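Local coordinates for protein SAM-dependent O-methyltransferase (Leptospira interrogans, PDB 2HNK) that probably transfers a methyl group from S-adenosylmethionine to a hydroxyl oxygen of a substrate, and binds the by-product S-adenosylhomocysteine, at residues 29-34 / 71-76; 65-70 / 151-156; 155-160 / 179-184. All blocks are in the same frame, centred on the assembly; numbering follows the deposited sequence.

Interaction 1: 29-34 / 71-76. With SAH (S-adenosyl-L-homocysteine), chain O.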
loop_
_atom_site.group_PDB
_atom_site.type_symbol
_atom_site.label_atom_id
_atom_site.label_comp_id
_atom_site.label_asym_id
_atom_site.label_seq_id
_atom_site.Cartn_x
_atom_site.Cartn_y
_atom_site.Cartn_z
ATOM N N LYS C 29 18.792 15.803 -3.826
ATOM C CA LYS C 29 19.873 16.487 -3.115
ATOM C C LYS C 29 20.129 15.830 -1.754
ATOM O O LYS C 29 21.276 15.521 -1.420
ATOM C CB LYS C 29 19.512 17.973 -2.967
ATOM C CG LYS C 29 20.583 18.908 -2.436
ATOM C CD LYS C 29 20.017 20.335 -2.408
ATOM C CE LYS C 29 21.022 21.359 -1.934
ATOM N NZ LYS C 29 21.108 21.412 -0.456
ATOM N N LEU C 30 19.056 15.611 -0.989
ATOM C CA LEU C 30 19.141 14.951 0.317
ATOM C C LEU C 30 19.738 13.538 0.241
ATOM O O LEU C 30 20.559 13.169 1.079
ATOM C CB LEU C 30 17.777 14.930 1.029
ATOM C CG LEU C 30 17.623 14.086 2.313
ATOM C CD1 LEU C 30 18.670 14.421 3.403
ATOM C CD2 LEU C 30 16.224 14.185 2.881
ATOM N N ARG C 31 19.324 12.762 -0.755
ATOM C CA ARG C 31 19.827 11.399 -0.925
ATOM C C ARG C 31 21.334 11.397 -1.193
ATOM O O ARG C 31 22.071 10.602 -0.606
ATOM C CB ARG C 31 19.066 10.660 -2.033
ATOM C CG ARG C 31 17.584 10.462 -1.738
ATOM C CD ARG C 31 16.975 9.298 -2.518
ATOM N NE ARG C 31 16.730 9.615 -3.923
ATOM C CZ ARG C 31 17.381 9.072 -4.948
ATOM N NH1 ARG C 31 18.323 8.164 -4.735
ATOM N NH2 ARG C 31 17.084 9.432 -6.193
ATOM N N LYS C 32 21.776 12.299 -2.068
ATOM C CA LYS C 32 23.202 12.482 -2.351
ATOM C C LYS C 32 23.973 12.882 -1.089
ATOM O O LYS C 32 25.028 12.310 -0.801
ATOM C CB LYS C 32 23.422 13.511 -3.464
ATOM C CG LYS C 32 22.983 13.043 -4.837
ATOM C CD LYS C 32 23.244 14.109 -5.900
ATOM C CE LYS C 32 22.831 13.608 -7.283
ATOM N NZ LYS C 32 22.730 14.705 -8.299
ATOM N N GLU C 33 23.435 13.844 -0.335
ATOM C CA GLU C 33 24.057 14.281 0.914
ATOM C C GLU C 33 24.166 13.134 1.921
ATOM O O GLU C 33 25.207 12.958 2.550
ATOM C CB GLU C 33 23.309 15.469 1.528
ATOM C CG GLU C 33 24.054 16.102 2.696
ATOM C CD GLU C 33 23.401 17.357 3.240
ATOM O OE1 GLU C 33 22.703 18.076 2.494
ATOM O OE2 GLU C 33 23.609 17.640 4.433
ATOM N N THR C 34 23.089 12.363 2.058
ATOM C CA THR C 34 23.051 11.205 2.949
ATOM C C THR C 34 24.030 10.113 2.504
ATOM O O THR C 34 24.627 9.444 3.345
ATOM C CB THR C 34 21.610 10.629 3.066
ATOM O OG1 THR C 34 20.720 11.661 3.499
ATOM C CG2 THR C 34 21.548 9.476 4.063
ATOM N N THR C 71 18.234 11.575 8.507
ATOM C CA THR C 71 18.427 12.808 7.728
ATOM C C THR C 71 17.141 13.321 7.053
ATOM O O THR C 71 17.164 14.327 6.335
ATOM C CB THR C 71 19.564 12.674 6.695
ATOM O OG1 THR C 71 19.347 11.506 5.892
ATOM C CG2 THR C 71 20.919 12.573 7.391
ATOM N N GLY C 72 16.039 12.604 7.267
ATOM C CA GLY C 72 14.706 13.132 7.020
ATOM C C GLY C 72 13.931 12.792 5.758
ATOM O O GLY C 72 12.867 13.378 5.537
ATOM N N TYR C 73 14.415 11.847 4.946
ATOM C CA TYR C 73 13.770 11.585 3.648
ATOM C C TYR C 73 12.302 11.193 3.773
ATOM O O TYR C 73 11.450 11.748 3.074
ATOM C CB TYR C 73 14.534 10.551 2.788
ATOM C CG TYR C 73 14.069 10.530 1.332
ATOM C CD1 TYR C 73 13.001 9.726 0.926
ATOM C CD2 TYR C 73 14.683 11.333 0.369
ATOM C CE1 TYR C 73 12.565 9.717 -0.401
ATOM C CE2 TYR C 73 14.254 11.326 -0.963
ATOM C CZ TYR C 73 13.196 10.517 -1.336
ATOM O OH TYR C 73 12.767 10.511 -2.644
ATOM N N SER C 74 12.010 10.247 4.656
ATOM C CA SER C 74 10.657 9.737 4.794
ATOM C C SER C 74 9.716 10.800 5.348
ATOM O O SER C 74 8.577 10.920 4.889
ATOM C CB SER C 74 10.620 8.458 5.648
ATOM O OG SER C 74 11.088 8.671 6.967
ATOM N N SER C 75 10.202 11.589 6.310
ATOM C CA SER C 75 9.411 12.683 6.904
ATOM C C SER C 75 9.045 13.720 5.841
ATOM O O SER C 75 7.960 14.281 5.866
ATOM C CB SER C 75 10.149 13.338 8.086
ATOM O OG SER C 75 11.347 13.966 7.668
ATOM N N LEU C 76 9.968 13.944 4.909
ATOM C CA LEU C 76 9.752 14.810 3.746
ATOM C C LEU C 76 8.615 14.274 2.876
ATOM O O LEU C 76 7.784 15.043 2.396
ATOM C CB LEU C 76 11.043 14.877 2.938
ATOM C CG LEU C 76 11.682 16.158 2.406
ATOM C CD1 LEU C 76 11.540 17.359 3.348
ATOM C CD2 LEU C 76 13.158 15.868 2.081
HETATM N N SAH O . 13.287 7.339 8.432
HETATM C CA SAH O . 14.713 7.619 8.080
HETATM C CB SAH O . 15.593 6.431 8.469
HETATM C CG SAH O . 15.641 6.153 9.974
HETATM S SD SAH O . 17.264 5.507 10.431
HETATM C C SAH O . 14.925 8.013 6.609
HETATM O O SAH O . 16.028 8.389 6.202
HETATM O OXT SAH O . 14.006 7.970 5.792
HETATM C "C5'" SAH O . 16.880 5.363 12.196
HETATM C "C4'" SAH O . 16.981 6.657 12.997
HETATM O "O4'" SAH O . 16.411 6.440 14.272
HETATM C "C3'" SAH O . 18.414 7.108 13.224
HETATM O "O3'" SAH O . 18.533 8.448 12.807
HETATM C "C2'" SAH O . 18.652 7.028 14.719
HETATM O "O2'" SAH O . 19.353 8.167 15.175
HETATM C "C1'" SAH O . 17.236 6.988 15.283
HETATM N N9 SAH O . 17.116 6.232 16.550
HETATM C C8 SAH O . 17.881 5.181 17.005
HETATM N N7 SAH O . 17.423 4.805 18.225
HETATM C C5 SAH O . 16.373 5.595 18.557
HETATM C C6 SAH O . 15.537 5.656 19.671
HETATM N N6 SAH O . 15.695 4.820 20.690
HETATM N N1 SAH O . 14.532 6.605 19.723
HETATM C C2 SAH O . 14.346 7.488 18.674
HETATM N N3 SAH O . 15.177 7.424 17.571
HETATM C C4 SAH O . 16.174 6.499 17.513
#
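The amino-acid end of the S-adenosylhomocysteine pocket is backed by helix 25-35, whose Leu30, Arg31 and Thr34 press on the turn and first helical residues of 71-76. Leu30 makes the largest contribution. Its CG stands anti to the backbone N (chi1 171°), which sends the branched end across the gap: CD1 lies 3.3 Å from Thr71 O, while CD2 meets Leu76 CD2 tip to tip at 3.6 Å. A forked aliphatic chain suits this place, one methyl lying against the turn and the other against the helix. One residue further on, Arg31 crosses Tyr73 with its methylene part, CG coming within 3.5 Å of Tyr73 CE2. The guanidinium is nearly perpendicular to the phenol ring, and both polar ends turn to Glu23, which takes a salt bridge from Arg31 NE and a hydrogen bond from Tyr73 OH.

In this Rossmann-like methyltransferase fold the helix after the first strand, 73-81, begins beside the ligand carboxylate. Gly72, at its N-cap, has a positive phi of 100° that a side chain would tolerate poorly. Ser74 N gives a hydrogen bond of 3.2 Å to SAH OXT, and Ser74 OG accepts one from SAH N at 3.0 Å; the backbone N serves the carboxylate and the short hydroxyl the amino group. At the other end of the contact, Thr34 OG1 lies 2.8 Å from Thr71 OG1. The same Thr34 hydroxyl donates to Leu30 O from above its carbonyl plane, on the face opposite to Thr34 N.

Interaction 2: 65-70 / 151-156. With SAH (S-adenosyl-L-homocysteine), chain O.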
loop_
_atom_site.group_PDB
_atom_site.type_symbol
_atom_site.label_atom_id
_atom_site.label_comp_id
_atom_site.label_asym_id
_atom_site.label_seq_id
_atom_site.Cartn_x
_atom_site.Cartn_y
_atom_site.Cartn_z
ATOM N N ILE C 65 2.976 9.993 13.359
ATOM C CA ILE C 65 4.205 9.951 14.154
ATOM C C ILE C 65 5.242 9.063 13.482
ATOM O O ILE C 65 4.982 7.895 13.207
ATOM C CB ILE C 65 3.983 9.485 15.613
ATOM C CG1 ILE C 65 3.045 10.442 16.355
ATOM C CG2 ILE C 65 5.327 9.365 16.359
ATOM C CD1 ILE C 65 2.676 9.970 17.757
ATOM N N GLU C 66 6.413 9.639 13.223
ATOM C CA GLU C 66 7.550 8.898 12.713
ATOM C C GLU C 66 8.522 8.607 13.852
ATOM O O GLU C 66 9.008 9.527 14.509
ATOM C CB GLU C 66 8.237 9.681 11.586
ATOM C CG GLU C 66 9.560 9.080 11.126
ATOM C CD GLU C 66 10.111 9.771 9.905
ATOM O OE1 GLU C 66 10.985 10.663 10.045
ATOM O OE2 GLU C 66 9.645 9.443 8.801
ATOM N N ILE C 67 8.790 7.320 14.074
ATOM C CA ILE C 67 9.746 6.872 15.079
ATOM C C ILE C 67 11.049 6.517 14.364
ATOM O O ILE C 67 11.191 5.412 13.805
ATOM C CB ILE C 67 9.233 5.637 15.878
ATOM C CG1 ILE C 67 7.822 5.870 16.453
ATOM C CG2 ILE C 67 10.198 5.285 17.007
ATOM C CD1 ILE C 67 7.062 4.592 16.707
ATOM N N GLY C 68 11.992 7.453 14.378
ATOM C CA GLY C 68 13.250 7.289 13.660
ATOM C C GLY C 68 13.254 8.101 12.386
ATOM O O GLY C 68 12.653 7.709 11.372
ATOM N N THR C 69 13.960 9.223 12.437
ATOM C CA THR C 69 13.913 10.236 11.388
ATOM C C THR C 69 15.187 10.360 10.561
ATOM O O THR C 69 15.110 10.597 9.352
ATOM C CB THR C 69 13.501 11.599 11.991
ATOM O OG1 THR C 69 12.144 11.491 12.417
ATOM C CG2 THR C 69 13.617 12.741 10.982
ATOM N N PHE C 70 16.348 10.223 11.211
ATOM C CA PHE C 70 17.648 10.289 10.524
ATOM C C PHE C 70 17.748 11.608 9.751
ATOM O O PHE C 70 17.356 12.654 10.287
ATOM C CB PHE C 70 17.838 9.042 9.641
ATOM C CG PHE C 70 19.239 8.852 9.104
ATOM C CD1 PHE C 70 20.361 9.151 9.881
ATOM C CD2 PHE C 70 19.430 8.340 7.827
ATOM C CE1 PHE C 70 21.651 8.962 9.378
ATOM C CE2 PHE C 70 20.715 8.149 7.319
ATOM C CZ PHE C 70 21.826 8.461 8.093
ATOM N N PHE C 151 1.417 5.666 11.875
ATOM C CA PHE C 151 2.765 5.558 12.407
ATOM C C PHE C 151 3.732 5.050 11.361
ATOM O O PHE C 151 3.393 4.161 10.583
ATOM C CB PHE C 151 2.799 4.578 13.570
ATOM C CG PHE C 151 2.651 5.213 14.905
ATOM C CD1 PHE C 151 1.394 5.387 15.471
ATOM C CD2 PHE C 151 3.772 5.620 15.618
ATOM C CE1 PHE C 151 1.258 5.966 16.735
ATOM C CE2 PHE C 151 3.647 6.190 16.884
ATOM C CZ PHE C 151 2.391 6.370 17.437
ATOM N N PHE C 152 4.943 5.602 11.368
ATOM C CA PHE C 152 6.058 5.018 10.644
ATOM C C PHE C 152 7.130 4.565 11.644
ATOM O O PHE C 152 7.735 5.387 12.330
ATOM C CB PHE C 152 6.635 6.013 9.640
ATOM C CG PHE C 152 7.686 5.429 8.740
ATOM C CD1 PHE C 152 7.442 4.261 8.015
ATOM C CD2 PHE C 152 8.918 6.047 8.600
ATOM C CE1 PHE C 152 8.420 3.712 7.189
ATOM C CE2 PHE C 152 9.902 5.509 7.754
ATOM C CZ PHE C 152 9.647 4.339 7.057
ATOM N N LEU C 153 7.346 3.257 11.721
ATOM C CA LEU C 153 8.344 2.683 12.607
ATOM C C LEU C 153 9.642 2.355 11.855
ATOM O O LEU C 153 9.693 1.417 11.051
ATOM C CB LEU C 153 7.797 1.428 13.312
ATOM C CG LEU C 153 8.777 0.623 14.181
ATOM C CD1 LEU C 153 9.420 1.495 15.287
ATOM C CD2 LEU C 153 8.114 -0.619 14.777
ATOM N N ASP C 154 10.686 3.124 12.157
ATOM C CA ASP C 154 11.988 2.980 11.519
ATOM C C ASP C 154 13.137 3.370 12.461
ATOM O O ASP C 154 14.103 4.015 12.055
ATOM C CB ASP C 154 12.032 3.834 10.250
ATOM C CG ASP C 154 13.192 3.475 9.342
ATOM O OD1 ASP C 154 13.748 2.359 9.461
ATOM O OD2 ASP C 154 13.532 4.319 8.499
ATOM N N ALA C 155 13.035 2.966 13.721
ATOM C CA ALA C 155 14.032 3.327 14.727
ATOM C C ALA C 155 14.950 2.146 15.050
ATOM O O ALA C 155 15.264 1.340 14.168
ATOM C CB ALA C 155 13.350 3.861 15.983
ATOM N N ASP C 156 15.396 2.052 16.302
ATOM C CA ASP C 156 16.278 0.962 16.716
ATOM C C ASP C 156 15.512 -0.363 16.737
ATOM O O ASP C 156 14.484 -0.493 17.398
ATOM C CB ASP C 156 16.958 1.270 18.058
ATOM C CG ASP C 156 15.969 1.567 19.165
ATOM O OD1 ASP C 156 15.073 2.413 18.955
ATOM O OD2 ASP C 156 16.100 0.951 20.250
HETATM N N SAH O . 13.287 7.339 8.432
HETATM C CA SAH O . 14.713 7.619 8.080
HETATM C CB SAH O . 15.593 6.431 8.469
HETATM C CG SAH O . 15.641 6.153 9.974
HETATM S SD SAH O . 17.264 5.507 10.431
HETATM C C SAH O . 14.925 8.013 6.609
HETATM O O SAH O . 16.028 8.389 6.202
HETATM O OXT SAH O . 14.006 7.970 5.792
HETATM C "C5'" SAH O . 16.880 5.363 12.196
HETATM C "C4'" SAH O . 16.981 6.657 12.997
HETATM O "O4'" SAH O . 16.411 6.440 14.272
HETATM C "C3'" SAH O . 18.414 7.108 13.224
HETATM O "O3'" SAH O . 18.533 8.448 12.807
HETATM C "C2'" SAH O . 18.652 7.028 14.719
HETATM O "O2'" SAH O . 19.353 8.167 15.175
HETATM C "C1'" SAH O . 17.236 6.988 15.283
HETATM N N9 SAH O . 17.116 6.232 16.550
HETATM C C8 SAH O . 17.881 5.181 17.005
HETATM N N7 SAH O . 17.423 4.805 18.225
HETATM C C5 SAH O . 16.373 5.595 18.557
HETATM C C6 SAH O . 15.537 5.656 19.671
HETATM N N6 SAH O . 15.695 4.820 20.690
HETATM N N1 SAH O . 14.532 6.605 19.723
HETATM C C2 SAH O . 14.346 7.488 18.674
HETATM N N3 SAH O . 15.177 7.424 17.571
HETATM C C4 SAH O . 16.174 6.499 17.513
#
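The ring of Phe151 carries Ile65 on one face: Ile65 CB sits 4.0 Å from the ring centroid in a CH-pi contact, the two side chains lying side by side and pointing the same way. Ile67 CD1 approaches that ring obliquely, 3.6 Å from Phe151 CD2. On the other side of the sheet Phe152 has Glu66 CG at its edge, in the ring plane, with SAH N also near the edge; the Glu66 carboxylate is turned 56° from the ring. Glu66 keeps its polar end occupied: OE1 accepts from Thr69 OG1 through its anti lone pair, and OE2 pairs with Ser74.

Between these two faces the segments 65-67 and 151-153 run parallel, 7° apart. Phe152 N donates to Ile65 O at 2.9 Å, and Ile67 N to Phe152 O at 2.8 Å. Ile67 O then takes Asp154 N, the last of the three backbone bonds, after which both strands give way to loops. The beta-branched Ile65 and Ile67 suit an extended backbone and fill the face covered by helices 121-130 and 160-170.

Beyond the strand ends, the loops bind the ligand. Gly68 O and Asp154 OD2 each accept from SAH N at 3.0 Å, and Gly68, with no side chain, lets its CA pass close to Asp154 O. Asp154 CG, anti to the backbone N (chi1 -165°), turns toward the homocysteine part; Asp156 OD1 lies 3.0 Å from SAH N6. Ligand binding at the carboxyl ends of adjacent central parallel strands, with a glycine after the first, is characteristic of Rossmann-fold methyltransferases.

Interaction 3: 155-160 / 179-184. With SAH (S-adenosyl-L-homocysteine), chain O.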
loop_
_atom_site.group_PDB
_atom_site.type_symbol
_atom_site.label_atom_id
_atom_site.label_comp_id
_atom_site.label_asym_id
_atom_site.label_seq_id
_atom_site.Cartn_x
_atom_site.Cartn_y
_atom_site.Cartn_z
ATOM N N ALA C 155 13.035 2.966 13.721
ATOM C CA ALA C 155 14.032 3.327 14.727
ATOM C C ALA C 155 14.950 2.146 15.050
ATOM O O ALA C 155 15.264 1.340 14.168
ATOM C CB ALA C 155 13.350 3.861 15.983
ATOM N N ASP C 156 15.396 2.052 16.302
ATOM C CA ASP C 156 16.278 0.962 16.716
ATOM C C ASP C 156 15.512 -0.363 16.737
ATOM O O ASP C 156 14.484 -0.493 17.398
ATOM C CB ASP C 156 16.958 1.270 18.058
ATOM C CG ASP C 156 15.969 1.567 19.165
ATOM O OD1 ASP C 156 15.073 2.413 18.955
ATOM O OD2 ASP C 156 16.100 0.951 20.250
ATOM N N LYS C 157 16.026 -1.333 15.983
ATOM C CA LYS C 157 15.290 -2.547 15.629
ATOM C C LYS C 157 15.045 -3.464 16.816
ATOM O O LYS C 157 13.995 -4.115 16.902
ATOM C CB LYS C 157 16.023 -3.312 14.522
ATOM C CG LYS C 157 16.527 -2.457 13.354
ATOM C CD LYS C 157 15.395 -1.698 12.665
ATOM C CE LYS C 157 15.926 -0.683 11.661
ATOM N NZ LYS C 157 14.944 0.404 11.409
ATOM N N GLU C 158 16.013 -3.515 17.731
ATOM C CA GLU C 158 15.914 -4.392 18.904
ATOM C C GLU C 158 14.748 -3.992 19.802
ATOM O O GLU C 158 14.222 -4.826 20.549
ATOM C CB GLU C 158 17.220 -4.389 19.695
ATOM C CG GLU C 158 17.497 -3.080 20.392
ATOM C CD GLU C 158 18.889 -3.008 20.958
ATOM O OE1 GLU C 158 19.776 -3.753 20.470
ATOM O OE2 GLU C 158 19.095 -2.191 21.884
ATOM N N ASN C 159 14.337 -2.725 19.699
ATOM C CA ASN C 159 13.203 -2.205 20.454
ATOM C C ASN C 159 11.839 -2.235 19.766
ATOM O O ASN C 159 10.863 -1.745 20.339
ATOM C CB ASN C 159 13.503 -0.797 20.975
ATOM C CG ASN C 159 14.063 -0.811 22.396
ATOM O OD1 ASN C 159 13.761 -1.709 23.181
ATOM N ND2 ASN C 159 14.872 0.185 22.728
ATOM N N TYR C 160 11.763 -2.808 18.559
ATOM C CA TYR C 160 10.501 -2.896 17.808
ATOM C C TYR C 160 9.361 -3.536 18.618
ATOM O O TYR C 160 8.257 -2.978 18.653
ATOM C CB TYR C 160 10.688 -3.651 16.484
ATOM C CG TYR C 160 11.043 -2.825 15.257
ATOM C CD1 TYR C 160 11.827 -1.674 15.348
ATOM C CD2 TYR C 160 10.616 -3.234 13.981
ATOM C CE1 TYR C 160 12.155 -0.925 14.203
ATOM C CE2 TYR C 160 10.947 -2.502 12.830
ATOM C CZ TYR C 160 11.716 -1.355 12.948
ATOM O OH TYR C 160 12.042 -0.644 11.821
ATOM N N ALA C 179 5.639 -0.325 9.161
ATOM C CA ALA C 179 6.882 -0.758 9.783
ATOM C C ALA C 179 7.968 -1.057 8.757
ATOM O O ALA C 179 7.775 -1.862 7.843
ATOM C CB ALA C 179 6.638 -1.966 10.701
ATOM N N ASP C 180 9.105 -0.400 8.922
ATOM C CA ASP C 180 10.246 -0.544 8.022
ATOM C C ASP C 180 11.215 -1.661 8.452
ATOM O O ASP C 180 11.284 -2.007 9.632
ATOM C CB ASP C 180 10.995 0.794 7.929
ATOM C CG ASP C 180 11.763 0.945 6.623
ATOM O OD1 ASP C 180 11.187 0.600 5.562
ATOM O OD2 ASP C 180 12.938 1.400 6.659
ATOM N N ASN C 181 11.964 -2.208 7.482
ATOM C CA ASN C 181 13.052 -3.175 7.737
ATOM C C ASN C 181 12.617 -4.535 8.285
ATOM O O ASN C 181 13.418 -5.245 8.901
ATOM C CB ASN C 181 14.127 -2.580 8.670
ATOM C CG ASN C 181 14.867 -1.408 8.050
ATOM O OD1 ASN C 181 14.682 -0.259 8.455
ATOM N ND2 ASN C 181 15.705 -1.692 7.071
ATOM N N VAL C 182 11.369 -4.909 8.031
ATOM C CA VAL C 182 10.787 -6.120 8.616
ATOM C C VAL C 182 11.396 -7.422 8.080
ATOM O O VAL C 182 11.170 -8.493 8.640
ATOM C CB VAL C 182 9.222 -6.140 8.526
ATOM C CG1 VAL C 182 8.606 -5.055 9.428
ATOM C CG2 VAL C 182 8.727 -6.006 7.083
ATOM N N LEU C 183 12.181 -7.327 7.012
ATOM C CA LEU C 183 12.871 -8.503 6.472
ATOM C C LEU C 183 14.362 -8.526 6.833
ATOM O O LEU C 183 15.010 -9.559 6.713
ATOM C CB LEU C 183 12.643 -8.635 4.963
ATOM C CG LEU C 183 11.188 -8.943 4.561
ATOM C CD1 LEU C 183 11.027 -8.978 3.059
ATOM C CD2 LEU C 183 10.691 -10.249 5.188
ATOM N N TRP C 184 14.879 -7.381 7.280
ATOM C CA TRP C 184 16.257 -7.247 7.768
ATOM C C TRP C 184 17.265 -7.987 6.883
ATOM O O TRP C 184 17.942 -8.926 7.322
ATOM C CB TRP C 184 16.334 -7.692 9.231
ATOM C CG TRP C 184 17.374 -7.010 10.079
ATOM C CD1 TRP C 184 18.143 -7.601 11.043
ATOM C CD2 TRP C 184 17.751 -5.622 10.068
ATOM N NE1 TRP C 184 18.973 -6.683 11.622
ATOM C CE2 TRP C 184 18.756 -5.458 11.049
ATOM C CE3 TRP C 184 17.341 -4.502 9.326
ATOM C CZ2 TRP C 184 19.364 -4.217 11.307
ATOM C CZ3 TRP C 184 17.942 -3.270 9.582
ATOM C CH2 TRP C 184 18.941 -3.138 10.569
HETATM N N SAH O . 13.287 7.339 8.432
HETATM C CA SAH O . 14.713 7.619 8.080
HETATM C CB SAH O . 15.593 6.431 8.469
HETATM C CG SAH O . 15.641 6.153 9.974
HETATM S SD SAH O . 17.264 5.507 10.431
HETATM C C SAH O . 14.925 8.013 6.609
HETATM O O SAH O . 16.028 8.389 6.202
HETATM O OXT SAH O . 14.006 7.970 5.792
HETATM C "C5'" SAH O . 16.880 5.363 12.196
HETATM C "C4'" SAH O . 16.981 6.657 12.997
HETATM O "O4'" SAH O . 16.411 6.440 14.272
HETATM C "C3'" SAH O . 18.414 7.108 13.224
HETATM O "O3'" SAH O . 18.533 8.448 12.807
HETATM C "C2'" SAH O . 18.652 7.028 14.719
HETATM O "O2'" SAH O . 19.353 8.167 15.175
HETATM C "C1'" SAH O . 17.236 6.988 15.283
HETATM N N9 SAH O . 17.116 6.232 16.550
HETATM C C8 SAH O . 17.881 5.181 17.005
HETATM N N7 SAH O . 17.423 4.805 18.225
HETATM C C5 SAH O . 16.373 5.595 18.557
HETATM C C6 SAH O . 15.537 5.656 19.671
HETATM N N6 SAH O . 15.695 4.820 20.690
HETATM N N1 SAH O . 14.532 6.605 19.723
HETATM C C2 SAH O . 14.346 7.488 18.674
HETATM N N3 SAH O . 15.177 7.424 17.571
HETATM C C4 SAH O . 16.174 6.499 17.513
#
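A bend at chi2 (-58°), following a chi1 of -45° that sets CG anti to the carbonyl carbon, folds Lys157 across to Asn181 and leaves the rest of its chain extended. Its amino group therefore ends among several acceptors: NZ donates to Asn181 OD1 at 3.0 Å, reaching it from above the amide's carbonyl plane, and to Ala155 O at 2.9 Å. A third bond runs to Tyr160 OH at 3.1 Å, and Asp154 OD1 adds a salt bridge. A long, flexible chain with a donor-rich end suits this cluster of oxygens. The amide of Asn181 is held at its other end by Asp223, which accepts from ND2.

Lower down, Lys157 CG lies over one face of the six-membered ring of Trp184, offset toward the rim, 3.7 Å from Trp184 CH2. Tyr160 OH, which accepts from Lys157 NZ, in turn donates to Asp180 O at 2.7 Å from above the carbonyl plane. A tyrosine suits the spot, its rigid ring carrying a hydroxyl from the start of helix 160-170 to the strand end. Here the loops after neighbouring strands 148-153 and 175-180 meet at the ligand-binding carboxyl ends of a Rossmann-like sheet, and Asp154, Asp180 and Asn181 gather oxygens in a cluster consistent with the divalent-metal site of related metal-dependent O-methyltransferases.

In the fold
From the N terminus, helix 25-35 comes first, and interaction 1 closes a loop of 36 residues by setting it against the start of helix 73-81. Before that loop ends, strand 63-67 has opened interaction 2, so the two cross; they meet where Thr34 CG2 packs on Phe70 CE2. Interaction 2 spans 80 residues, joining strands 63-67 and 148-153 at the middle of the sheet. Interaction 3 begins on the stretch where interaction 2 ends, sharing Ala155 and Asp156, and closes the 18 residues that hold helix 160-170 and most of strand 175-180. Leu153 O and Asp180 N bond between these two contacts. All three touch S-adenosylhomocysteine, although interactions 1 and 3 do not meet.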